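Long-range contacts in putative hydrolase (Burkholderia cenocepacia, PDB 4X00), which is probably a hydrolase of the alpha/beta hydrolase fold, thought to be an aryl esterase, though its natural substrate is not established: residues I140-Q146 against P237-A242; S112-I118 against A133-V139; A212-A218 against R241-N246. All blocks are in the same frame, centred on the assembly; numbering follows the deposited sequence. Where two conformers were deposited one is given.

Interaction 1 (I140-Q146 against P237-A242); sequences IELKPDQ and PSIARA
Arg241, on helix 235-245, grips Glu141 of the loop 140-146 side-on, one nitrogen to each carboxylate oxygen. Arg241 NH2 donates to Glu141 OE2 at 2.9 Å, almost straight (171°) and in the guanidinium plane, meeting that oxygen on its syn side. The second bond, from Arg241 NE to Glu141 OE1, is equally short at 2.9 Å but comes down on the carboxylate from above its plane, the two flat groups being turned 40° against each other. Arg241 has CG anti to its backbone N and the chain bends at chi2 (62°); in this shape NE and NH2 both meet the carboxylate.

Gln146 completes the clasp. Its amide lies against the arginine methylenes, Gln146 NE2 3.7 Å from Arg241 CG, with amide and guanidinium planes steeply inclined. Gln146 NE2 also donates to the anti lone pair of Glu141 OE1 at 3.0 Å, while Gln146 OE1 accepts from Glu141 N. Glutamine suits this place because one amide can serve both a carboxylate and a backbone N-H; with OE1 of Glu141 taking two donors and OE2 a third, the carboxylate's rotation is probably restricted.

Deeper in, Ile140 turns its branches to the helix: Ile140 CG1 packs 3.9 Å from Ser238 CB, and CD1 reaches Ala242 CB. The small residues Ser238 and Ala242 let this beta-branched side chain come close to the helix, and Tyr226 and Leu215 also touch it.

A water ties the layers together, donating to Glu141 O and Ser238 OG while accepting from Ile140 N. Ser238 OG is further bonded to Lys234 O. In this way the loop leaving the C-terminal end of strand 132-136 is fastened to helix 235-245, which links strands 222-227 and 250-254 of the alpha/beta hydrolase sheet.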
loop_
_atom_site.group_PDB
_atom_site.type_symbol
_atom_site.label_atom_id
_atom_site.label_comp_id
_atom_site.label_asym_id
_atom_site.label_seq_id
_atom_site.Cartn_x
_atom_site.Cartn_y
_atom_site.Cartn_z
ATOM N N ILE A 140 1.317 8.161 6.716
ATOM C CA ILE A 140 2.157 9.329 6.468
ATOM C C ILE A 140 3.310 9.212 7.460
ATOM O O ILE A 140 4.434 8.880 7.076
ATOM C CB ILE A 140 1.370 10.651 6.602
ATOM C CG1 ILE A 140 0.190 10.656 5.608
ATOM C CG2 ILE A 140 2.301 11.840 6.383
ATOM C CD1 ILE A 140 0.591 10.419 4.122
ATOM N N GLU A 141 3.028 9.405 8.746
ATOM C CA GLU A 141 3.984 9.022 9.784
ATOM C C GLU A 141 3.328 8.098 10.771
ATOM O O GLU A 141 2.117 8.164 10.993
ATOM C CB GLU A 141 4.539 10.253 10.516
ATOM C CG GLU A 141 5.334 11.149 9.581
ATOM C CD GLU A 141 5.579 12.536 10.119
ATOM O OE1 GLU A 141 4.683 13.096 10.785
ATOM O OE2 GLU A 141 6.692 13.073 9.868
ATOM N N LEU A 142 4.140 7.241 11.378
ATOM C CA LEU A 142 3.665 6.341 12.412
ATOM C C LEU A 142 3.768 7.029 13.767
ATOM O O LEU A 142 4.717 6.806 14.507
ATOM C CB LEU A 142 4.471 5.049 12.390
ATOM C CG LEU A 142 4.350 4.220 11.119
ATOM C CD1 LEU A 142 5.469 3.179 11.066
ATOM C CD2 LEU A 142 2.990 3.536 11.087
ATOM N N LYS A 143 2.808 7.906 14.055
ATOM C CA LYS A 143 2.817 8.747 15.251
ATOM C C LYS A 143 1.409 8.706 15.848
ATOM O O LYS A 143 0.437 8.531 15.117
ATOM C CB LYS A 143 3.231 10.200 14.917
ATOM N N PRO A 144 1.284 8.847 17.169
ATOM C CA PRO A 144 -0.049 8.784 17.776
ATOM C C PRO A 144 -1.042 9.810 17.246
ATOM O O PRO A 144 -2.241 9.533 17.239
ATOM C CB PRO A 144 0.239 9.030 19.267
ATOM C CG PRO A 144 1.636 8.524 19.448
ATOM C CD PRO A 144 2.351 8.896 18.179
ATOM N N ASP A 145 -0.568 10.953 16.767
ATOM C CA ASP A 145 -1.488 11.955 16.259
ATOM C C ASP A 145 -2.046 11.554 14.899
ATOM O O ASP A 145 -2.969 12.187 14.412
ATOM C CB ASP A 145 -0.825 13.353 16.210
ATOM C CG ASP A 145 0.316 13.467 15.190
ATOM O OD1 ASP A 145 0.962 12.470 14.838
ATOM O OD2 ASP A 145 0.596 14.605 14.756
ATOM N N GLN A 146 -1.515 10.484 14.311
ATOM C CA GLN A 146 -1.933 10.072 12.962
ATOM C C GLN A 146 -2.410 8.628 12.872
ATOM O O GLN A 146 -2.898 8.224 11.824
ATOM C CB GLN A 146 -0.787 10.284 11.964
ATOM C CG GLN A 146 -0.429 11.738 11.747
ATOM C CD GLN A 146 0.912 11.919 11.033
ATOM O OE1 GLN A 146 1.107 11.415 9.943
ATOM N NE2 GLN A 146 1.846 12.621 11.676
ATOM N N PRO A 237 -6.034 13.915 10.255
ATOM C CA PRO A 237 -4.703 14.355 10.692
ATOM C C PRO A 237 -3.588 13.897 9.748
ATOM O O PRO A 237 -2.626 14.630 9.570
ATOM C CB PRO A 237 -4.565 13.707 12.074
ATOM C CG PRO A 237 -6.001 13.595 12.567
ATOM C CD PRO A 237 -6.776 13.228 11.335
ATOM N N SER A 238 -3.725 12.727 9.135
ATOM C CA SER A 238 -2.719 12.278 8.185
ATOM C C SER A 238 -2.708 13.168 6.945
ATOM O O SER A 238 -1.643 13.558 6.465
ATOM C CB SER A 238 -2.979 10.827 7.817
ATOM O OG SER A 238 -2.695 9.996 8.933
ATOM N N ILE A 239 -3.896 13.464 6.414
ATOM C CA ILE A 239 -4.010 14.351 5.264
ATOM C C ILE A 239 -3.420 15.715 5.592
ATOM O O ILE A 239 -2.658 16.274 4.797
ATOM C CB ILE A 239 -5.475 14.480 4.815
ATOM C CG1 ILE A 239 -5.927 13.176 4.154
ATOM C CG2 ILE A 239 -5.629 15.641 3.793
ATOM C CD1 ILE A 239 -7.422 13.079 3.984
ATOM N N ALA A 240 -3.722 16.235 6.776
ATOM C CA ALA A 240 -3.256 17.569 7.142
ATOM C C ALA A 240 -1.738 17.586 7.283
ATOM O O ALA A 240 -1.085 18.538 6.846
ATOM C CB ALA A 240 -3.936 18.052 8.433
ATOM N N ARG A 241 -1.161 16.539 7.862
ATOM C CA ARG A 241 0.287 16.458 7.977
ATOM C C ARG A 241 0.928 16.402 6.593
ATOM O O ARG A 241 1.891 17.109 6.327
ATOM C CB ARG A 241 0.692 15.231 8.801
ATOM C CG ARG A 241 2.186 14.990 8.847
ATOM C CD ARG A 241 2.966 16.120 9.486
ATOM N NE ARG A 241 4.351 15.694 9.626
ATOM C CZ ARG A 241 5.409 16.498 9.589
ATOM N NH1 ARG A 241 5.269 17.808 9.414
ATOM N NH2 ARG A 241 6.618 15.968 9.719
ATOM N N ALA A 242 0.371 15.586 5.701
ATOM C CA ALA A 242 0.908 15.519 4.348
ATOM C C ALA A 242 0.811 16.847 3.615
ATOM O O ALA A 242 1.772 17.232 2.931
ATOM C CB ALA A 242 0.207 14.429 3.561
HETATM O O HOH W 1 -0.249 8.251 9.052
#

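Interaction 2 (S112-I118 against A133-V139); sequences SLGGAVI and AVYVDGV
Tyr135 packs its ring against Gly115 and Ile118 of helix 113-125, both meeting it obliquely from the helix side, and the tyrosine and isoleucine side chains run past each other in opposite directions. With CG1 beside the backbone N (chi1 -67°), Ile118 has CG2 anti to that N and 3.7 Å from Tyr135 CE1; the same methyl also touches Ala133 CB. Farther along, Tyr135 CE2 is 3.2 Å from Gly115 O. Glycine suits position 115 because a CB there would run into Gly138 CA. The phenol OH is hydrogen-bonded to Ser119, so this buried polar atom is satisfied.

At the other end Val139 directs CG1 at Ala116 CB (4.2 Å) and CG2 toward the Ser112 backbone. Ser112 N donates to Val136 O at 3.1 Å, and Val139 N to Ser112 O at 2.9 Å; that oxygen also accepts from Gly115 N, on the opposite face of its plane. The CB of Ser112 points away from segment 133-139.

Ser112 has positive phi (61°), a strained conformation between strand 107-111 and the helix. With Gly110 and Gly114 it fits the GxSxG nucleophile elbow of alpha/beta hydrolases, within a beta-alpha-beta unit.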
loop_
_atom_site.group_PDB
_atom_site.type_symbol
_atom_site.label_atom_id
_atom_site.label_comp_id
_atom_site.label_asym_id
_atom_site.label_seq_id
_atom_site.Cartn_x
_atom_site.Cartn_y
_atom_site.Cartn_z
ATOM N N SER A 112 -1.987 2.256 2.760
ATOM C CA SER A 112 -1.609 2.150 4.175
ATOM C C SER A 112 -0.075 2.011 4.291
ATOM O O SER A 112 0.634 2.980 3.974
ATOM C CB SER A 112 -2.386 1.009 4.832
ATOM O OG SER A 112 -2.236 1.055 6.240
ATOM N N LEU A 113 0.460 0.864 4.714
ATOM C CA LEU A 113 1.915 0.679 4.731
ATOM C C LEU A 113 2.529 0.979 3.356
ATOM O O LEU A 113 3.642 1.483 3.254
ATOM C CB LEU A 113 2.216 -0.766 5.196
ATOM C CG LEU A 113 3.640 -1.253 5.035
ATOM C CD1 LEU A 113 4.524 -0.434 5.914
ATOM C CD2 LEU A 113 3.681 -2.737 5.430
ATOM N N GLY A 114 1.773 0.679 2.305
ATOM C CA GLY A 114 2.226 0.957 0.956
ATOM C C GLY A 114 2.501 2.435 0.719
ATOM O O GLY A 114 3.359 2.784 -0.100
ATOM N N GLY A 115 1.760 3.298 1.419
ATOM C CA GLY A 115 2.021 4.738 1.360
ATOM C C GLY A 115 3.384 5.087 1.950
ATOM O O GLY A 115 4.115 5.937 1.429
ATOM N N ALA A 116 3.734 4.414 3.042
ATOM C CA ALA A 116 5.052 4.639 3.638
ATOM C C ALA A 116 6.164 4.150 2.717
ATOM O O ALA A 116 7.246 4.760 2.644
ATOM C CB ALA A 116 5.136 3.939 4.997
ATOM N N VAL A 117 5.911 3.039 2.031
ATOM C CA VAL A 117 6.877 2.575 1.028
ATOM C C VAL A 117 7.074 3.653 -0.061
ATOM O O VAL A 117 8.224 3.935 -0.460
ATOM C CB VAL A 117 6.416 1.249 0.377
ATOM C CG1 VAL A 117 7.295 0.859 -0.811
ATOM C CG2 VAL A 117 6.351 0.097 1.408
ATOM N N ILE A 118 5.975 4.258 -0.544
ATOM C CA ILE A 118 6.115 5.345 -1.521
ATOM C C ILE A 118 6.921 6.500 -0.940
ATOM O O ILE A 118 7.798 7.041 -1.633
ATOM C CB ILE A 118 4.737 5.843 -2.010
ATOM C CG1 ILE A 118 4.063 4.742 -2.821
ATOM C CG2 ILE A 118 4.921 7.103 -2.886
ATOM C CD1 ILE A 118 2.614 5.064 -3.236
ATOM N N ALA A 133 1.528 9.730 -7.741
ATOM C CA ALA A 133 1.259 8.721 -6.731
ATOM C C ALA A 133 -0.063 8.992 -6.058
ATOM O O ALA A 133 -0.412 10.148 -5.813
ATOM C CB ALA A 133 2.386 8.683 -5.694
ATOM N N VAL A 134 -0.768 7.915 -5.767
ATOM C CA VAL A 134 -1.986 7.948 -4.990
ATOM C C VAL A 134 -1.729 7.242 -3.656
ATOM O O VAL A 134 -1.340 6.062 -3.645
ATOM C CB VAL A 134 -3.139 7.242 -5.713
ATOM C CG1 VAL A 134 -4.428 7.353 -4.886
ATOM C CG2 VAL A 134 -3.337 7.829 -7.131
ATOM N N TYR A 135 -1.902 7.957 -2.549
ATOM C CA TYR A 135 -1.836 7.365 -1.214
ATOM C C TYR A 135 -3.264 7.004 -0.849
ATOM O O TYR A 135 -4.117 7.890 -0.748
ATOM C CB TYR A 135 -1.287 8.326 -0.173
ATOM C CG TYR A 135 0.207 8.527 -0.197
ATOM C CD1 TYR A 135 0.887 8.958 -1.348
ATOM C CD2 TYR A 135 0.963 8.345 0.969
ATOM C CE1 TYR A 135 2.271 9.145 -1.340
ATOM C CE2 TYR A 135 2.342 8.538 0.964
ATOM C CZ TYR A 135 2.982 8.934 -0.180
ATOM O OH TYR A 135 4.333 9.125 -0.160
ATOM N N VAL A 136 -3.535 5.725 -0.677
ATOM C CA VAL A 136 -4.870 5.284 -0.330
ATOM C C VAL A 136 -4.885 4.922 1.142
ATOM O O VAL A 136 -4.304 3.904 1.545
ATOM C CB VAL A 136 -5.287 4.089 -1.170
ATOM C CG1 VAL A 136 -6.776 3.798 -0.881
ATOM C CG2 VAL A 136 -4.972 4.339 -2.653
ATOM N N ASP A 137 -5.489 5.770 1.970
ATOM C CA ASP A 137 -5.407 5.564 3.421
ATOM C C ASP A 137 -3.972 5.292 3.826
ATOM O O ASP A 137 -3.683 4.437 4.668
ATOM C CB ASP A 137 -6.363 4.453 3.858
ATOM C CG ASP A 137 -7.794 4.918 3.738
ATOM O OD1 ASP A 137 -8.284 4.893 2.593
ATOM O OD2 ASP A 137 -8.383 5.426 4.738
ATOM N N GLY A 138 -3.065 6.042 3.213
ATOM C CA GLY A 138 -1.652 5.844 3.431
ATOM C C GLY A 138 -1.170 6.222 4.808
ATOM O O GLY A 138 -1.613 7.215 5.434
ATOM N N VAL A 139 -0.242 5.412 5.312
ATOM C CA VAL A 139 0.553 5.879 6.422
ATOM C C VAL A 139 1.362 7.072 5.950
ATOM O O VAL A 139 2.011 6.995 4.906
ATOM C CB VAL A 139 1.479 4.773 6.958
ATOM C CG1 VAL A 139 2.526 5.378 7.949
ATOM C CG2 VAL A 139 0.641 3.697 7.636
#

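Interaction 3 (A212-A218 against R241-N246); sequences AKGLSKA and RAKSLN
Leu245 reaches from the last turn of helix 235-245 over Ala212, with Leu245 CD1 3.8 Å from Ala212 CA and CD2 3.9 Å from Ala212 CB. Its CG stands anti to the carbonyl carbon (chi1 -70°), which carries both methyls toward helix 211-216; alanine's small side chain allows this close seat. Leu245 CD1 also lies 4.0 Å above the centre of the Arg241 guanidinium plane, covering one face, while that group's edge is engaged with Glu141. Leu215 crosses Leu245 at about a right angle, Leu215 CD1 lying 4.1 Å from Leu245 CD1 and equally near Ala242 CB.

Asn246, just past the helix, extends CG anti to the backbone N (chi1 -175°), which carries its amide to the carbonyls of Leu215 and Ala218. Asn246 ND2 donates to Leu215 O at 2.9 Å and more weakly to Ala218 O. Leu215 O also receives Ala218 N, on the opposite face of its plane. Asn246 OD1 is bonded to Arg248 N and to a water that also donates to Ala218 O. A second water bridges Ser216 O and Leu245 O.

Chemically the contact is divided: leucines and alanines pack where the helices cross at 67°, whereas around Ser216 to Ala218 and Asn246 one asparagine amide and two waters bind backbone carbonyls, so that polar bonds to the main chain join the segments beside the apolar packing.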
loop_
_atom_site.group_PDB
_atom_site.type_symbol
_atom_site.label_atom_id
_atom_site.label_comp_id
_atom_site.label_asym_id
_atom_site.label_seq_id
_atom_site.Cartn_x
_atom_site.Cartn_y
_atom_site.Cartn_z
ATOM N N ALA A 212 8.686 13.326 5.533
ATOM C CA ALA A 212 8.967 14.740 5.359
ATOM C C ALA A 212 9.838 14.957 4.138
ATOM O O ALA A 212 9.534 15.798 3.275
ATOM C CB ALA A 212 9.625 15.290 6.588
ATOM N N LYS A 213 10.903 14.174 4.029
ATOM C CA LYS A 213 11.790 14.307 2.880
ATOM C C LYS A 213 11.099 13.885 1.569
ATOM O O LYS A 213 11.149 14.608 0.582
ATOM C CB LYS A 213 13.061 13.489 3.109
ATOM C CG LYS A 213 14.085 13.581 1.992
ATOM C CD LYS A 213 15.319 12.737 2.279
ATOM C CE LYS A 213 16.308 12.832 1.117
ATOM N NZ LYS A 213 17.427 11.875 1.272
ATOM N N GLY A 214 10.452 12.724 1.541
ATOM C CA GLY A 214 9.910 12.248 0.280
ATOM C C GLY A 214 8.743 13.086 -0.219
ATOM O O GLY A 214 8.653 13.392 -1.406
ATOM N N LEU A 215 7.814 13.411 0.680
ATOM C CA LEU A 215 6.647 14.182 0.263
ATOM C C LEU A 215 7.010 15.603 -0.091
ATOM O O LEU A 215 6.505 16.147 -1.084
ATOM C CB LEU A 215 5.579 14.193 1.368
ATOM C CG LEU A 215 4.871 12.865 1.585
ATOM C CD1 LEU A 215 3.968 12.949 2.814
ATOM C CD2 LEU A 215 4.067 12.473 0.348
ATOM N N SER A 216 7.859 16.237 0.708
ATOM C CA SER A 216 8.031 17.670 0.524
ATOM C C SER A 216 8.753 17.950 -0.776
ATOM O O SER A 216 8.527 18.994 -1.376
ATOM C CB SER A 216 8.772 18.297 1.695
ATOM O OG SER A 216 10.132 17.953 1.650
ATOM N N LYS A 217 9.572 17.013 -1.232
ATOM C CA LYS A 217 10.322 17.235 -2.465
ATOM C C LYS A 217 9.595 16.839 -3.748
ATOM O O LYS A 217 10.110 17.077 -4.840
ATOM C CB LYS A 217 11.661 16.472 -2.420
ATOM C CG LYS A 217 12.782 17.154 -1.668
ATOM C CD LYS A 217 12.536 17.247 -0.184
ATOM C CE LYS A 217 13.673 16.633 0.590
ATOM N NZ LYS A 217 15.023 17.056 0.085
ATOM N N ALA A 218 8.420 16.225 -3.641
ATOM C CA ALA A 218 7.772 15.700 -4.837
ATOM C C ALA A 218 7.209 16.817 -5.710
ATOM O O ALA A 218 6.629 17.782 -5.184
ATOM C CB ALA A 218 6.662 14.722 -4.450
ATOM N N ARG A 241 -1.161 16.539 7.862
ATOM C CA ARG A 241 0.287 16.458 7.977
ATOM C C ARG A 241 0.928 16.402 6.593
ATOM O O ARG A 241 1.891 17.109 6.327
ATOM C CB ARG A 241 0.692 15.231 8.801
ATOM C CG ARG A 241 2.186 14.990 8.847
ATOM C CD ARG A 241 2.966 16.120 9.486
ATOM N NE ARG A 241 4.351 15.694 9.626
ATOM C CZ ARG A 241 5.409 16.498 9.589
ATOM N NH1 ARG A 241 5.269 17.808 9.414
ATOM N NH2 ARG A 241 6.618 15.968 9.719
ATOM N N ALA A 242 0.371 15.586 5.701
ATOM C CA ALA A 242 0.908 15.519 4.348
ATOM C C ALA A 242 0.811 16.847 3.615
ATOM O O ALA A 242 1.772 17.232 2.931
ATOM C CB ALA A 242 0.207 14.429 3.561
ATOM N N LYS A 243 -0.333 17.544 3.717
ATOM C CA LYS A 243 -0.479 18.820 3.030
ATOM C C LYS A 243 0.446 19.866 3.632
ATOM O O LYS A 243 0.875 20.787 2.929
ATOM C CB LYS A 243 -1.918 19.302 3.080
ATOM C CG LYS A 243 -2.817 18.556 2.110
ATOM C CD LYS A 243 -4.218 19.100 2.120
ATOM C CE LYS A 243 -5.052 18.428 1.040
ATOM N NZ LYS A 243 -6.429 19.045 0.919
ATOM N N SER A 244 0.761 19.734 4.921
ATOM C CA SER A 244 1.697 20.642 5.572
ATOM C C SER A 244 3.079 20.481 4.946
ATOM O O SER A 244 3.827 21.456 4.763
ATOM C CB SER A 244 1.723 20.368 7.083
ATOM O OG SER A 244 2.569 21.268 7.764
ATOM N N LEU A 245 3.409 19.253 4.589
ATOM C CA LEU A 245 4.687 18.954 3.977
ATOM C C LEU A 245 4.731 19.321 2.504
ATOM O O LEU A 245 5.773 19.763 1.999
ATOM C CB LEU A 245 4.992 17.463 4.145
ATOM C CG LEU A 245 5.296 17.084 5.594
ATOM C CD1 LEU A 245 5.303 15.566 5.703
ATOM C CD2 LEU A 245 6.642 17.678 6.046
ATOM N N ASN A 246 3.606 19.126 1.817
ATOM C CA ASN A 246 3.531 19.417 0.388
ATOM C C ASN A 246 2.175 20.006 0.078
ATOM O O ASN A 246 1.193 19.284 0.007
ATOM C CB ASN A 246 3.767 18.152 -0.443
ATOM C CG ASN A 246 3.820 18.429 -1.932
ATOM O OD1 ASN A 246 3.245 19.393 -2.425
ATOM N ND2 ASN A 246 4.506 17.568 -2.664
HETATM O O HOH W 2 6.605 20.838 -0.329
HETATM O O HOH W 3 4.990 20.340 -4.281
#

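In the fold
Helix 235-245 carries both interaction 1 and interaction 3, whose centres are 11 Å apart; Arg241 and Ala242 belong to each. Interaction 2 precedes interaction 1 directly in the chain, and the hydrophobic layer is continuous: Ile140 CD1 lies 3.8 Å from Tyr135 CD2, and Ile140 CG2 is 4.1 Å from Leu215 CD1. Tyr135 OH, in turn, approaches Leu215 CD2 at 3.4 Å, joining interactions 2 and 3. Only interaction 2 contains a residue of the probable Ser112-His259-Asp230 triad, and a bound glycerol, probably from the crystallisation liquor, lies about 4 Å from the Ser112 side chain. Interaction 1 comes near the triad through Ser238 without touching it.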